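NADPH-dependent aldehyde reductase YqhD (Escherichia coli, PDB 4QGS) reduces a broad range of short-chain aldehydes, including butanal, propanal and acrolein, to alcohols with NADPH, using one zinc ion per subunit. Local coordinates at residues A[77-82]-A[162-167]. Numbering follows the deposited sequence.
Sequences EPNPAY and VISRKT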
# COMPACT_ATOMS: atom_id res chain seq x y z
N GLU A 77 -12.22 6.58 8.88
CA GLU A 77 -12.80 6.07 7.65
C GLU A 77 -11.72 5.74 6.63
O GLU A 77 -10.59 6.22 6.75
CB GLU A 77 -13.79 7.09 7.07
CG GLU A 77 -13.27 8.51 7.05
CD GLU A 77 -13.57 9.26 8.33
OE1 GLU A 77 -14.49 8.83 9.07
OE2 GLU A 77 -12.88 10.26 8.62
N PRO A 78 -12.05 4.91 5.63
CA PRO A 78 -11.14 4.81 4.49
C PRO A 78 -10.99 6.20 3.91
O PRO A 78 -11.99 6.93 3.89
CB PRO A 78 -11.87 3.86 3.53
CG PRO A 78 -12.83 3.10 4.39
CD PRO A 78 -13.24 4.05 5.48
N ASN A 79 -9.79 6.59 3.50
CA ASN A 79 -9.49 8.00 3.25
C ASN A 79 -9.82 8.80 4.50
O ASN A 79 -10.81 9.53 4.53
CB ASN A 79 -10.28 8.54 2.04
CG ASN A 79 -9.87 7.87 0.74
OD1 ASN A 79 -8.95 7.06 0.70
ND2 ASN A 79 -10.58 8.20 -0.33
N PRO A 80 -9.00 8.65 5.55
CA PRO A 80 -9.27 9.30 6.84
C PRO A 80 -9.43 10.81 6.72
O PRO A 80 -8.56 11.47 6.15
CB PRO A 80 -8.04 8.93 7.68
CG PRO A 80 -6.99 8.52 6.70
CD PRO A 80 -7.74 7.90 5.56
N ALA A 81 -10.53 11.34 7.24
CA ALA A 81 -10.84 12.76 7.10
C ALA A 81 -10.06 13.63 8.09
O ALA A 81 -9.91 13.27 9.26
CB ALA A 81 -12.34 12.99 7.28
N TYR A 82 -9.59 14.77 7.60
CA TYR A 82 -8.89 15.76 8.43
C TYR A 82 -9.78 16.19 9.58
O TYR A 82 -9.30 16.55 10.65
CB TYR A 82 -8.47 16.97 7.58
CG TYR A 82 -7.89 18.13 8.37
CD1 TYR A 82 -6.51 18.25 8.55
CD2 TYR A 82 -8.70 19.13 8.90
CE1 TYR A 82 -5.97 19.31 9.26
CE2 TYR A 82 -8.17 20.19 9.61
CZ TYR A 82 -6.80 20.28 9.78
OH TYR A 82 -6.25 21.33 10.48
N VAL A 162 -1.69 8.98 3.77
CA VAL A 162 -2.44 9.77 2.81
C VAL A 162 -3.76 10.24 3.44
O VAL A 162 -4.70 9.46 3.61
CB VAL A 162 -2.71 8.97 1.54
CG1 VAL A 162 -3.10 9.90 0.42
CG2 VAL A 162 -1.47 8.18 1.14
N ILE A 163 -3.80 11.52 3.79
CA ILE A 163 -4.92 12.11 4.53
C ILE A 163 -5.85 12.88 3.61
O ILE A 163 -5.40 13.57 2.70
CB ILE A 163 -4.41 13.05 5.64
CG1 ILE A 163 -3.39 12.34 6.53
CG2 ILE A 163 -5.58 13.61 6.47
CD1 ILE A 163 -3.91 11.06 7.16
N SER A 164 -7.14 12.77 3.87
CA SER A 164 -8.15 13.48 3.10
C SER A 164 -8.82 14.52 3.97
O SER A 164 -9.03 14.30 5.16
CB SER A 164 -9.18 12.51 2.53
OG SER A 164 -8.58 11.28 2.15
N ARG A 165 -9.16 15.67 3.39
CA ARG A 165 -9.94 16.67 4.10
C ARG A 165 -11.43 16.45 3.83
O ARG A 165 -12.30 17.01 4.50
CB ARG A 165 -9.52 18.09 3.70
CG ARG A 165 -9.51 19.08 4.86
CD ARG A 165 -8.67 20.33 4.57
NE ARG A 165 -8.42 20.53 3.14
CZ ARG A 165 -7.39 21.22 2.64
NH1 ARG A 165 -6.56 21.84 3.46
NH2 ARG A 165 -7.24 21.34 1.33
N LYS A 166 -11.71 15.63 2.82
CA LYS A 166 -13.04 15.31 2.30
C LYS A 166 -14.02 16.50 2.14
O LYS A 166 -14.83 16.49 1.19
CB LYS A 166 -13.71 14.22 3.15
CG LYS A 166 -15.21 14.39 3.37
CD LYS A 166 -15.73 13.52 4.49
CE LYS A 166 -15.58 12.06 4.08
NZ LYS A 166 -15.93 11.09 5.14
N THR A 167 -13.96 17.51 3.02
CA THR A 167 -14.83 18.70 2.91
C THR A 167 -14.88 19.30 1.50
O THR A 167 -15.91 19.88 1.12
OG1 THR A 167 -14.09 19.18 5.20
CG2 THR A 167 -15.51 20.85 4.11
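Pro80 to Tyr82 run alongside Ile163 to Arg165, with a single beta bridge between Ala81 and Ser164, where Ser164 N donates to Pro80 O (3.0 Å) and Tyr82 N to Ser164 O (modelled very short, 2.5 Å, so its exact length is doubtful). Ala81, at the N-cap position of helix 82-95, adds a weaker CA-H...O contact from its CA to Ser164 O (3.1 Å). On the buried side the Pro80 ring crosses Ile163 at about a right angle, CG meeting CD1 at 4.0 Å, and both side chains rest on Leu85 of that helix. Tyr82 and Arg165 extend side by side in the same direction. With Tyr82 CG anti to its backbone nitrogen (chi1 173°), Tyr82 CB comes within 3.6 Å of Arg165 CG; beyond this aliphatic contact Arg165 NE forms a salt bridge with Asp170, and Arg165 makes a cation-pi contact with Trp128. Across the loop, Ser164 OG lies 3.2 Å from Asn79 CB and hydrogen-bonds Lys171, which, like Asn79, binds NADP(+). Glu77 folds back over the turn, its OE2 accepting Ala81 N (2.9 Å) through the anti lone pair as well as a bond with Thr84 OG1. A glutamine here would remove the carboxylate charge and would probably weaken the hold on Ala81 N and deprive Lys166 NZ, 4.7 Å from Glu77 OE2 and not in contact with it, of a nearby opposite charge. Backbone bonds thus join the loop after strand 69-73 to the end of strand 161-163, while the Ser164-Lys171 bond places the bridge next to two NADP(+)-binding residues, Asn79 and Lys171.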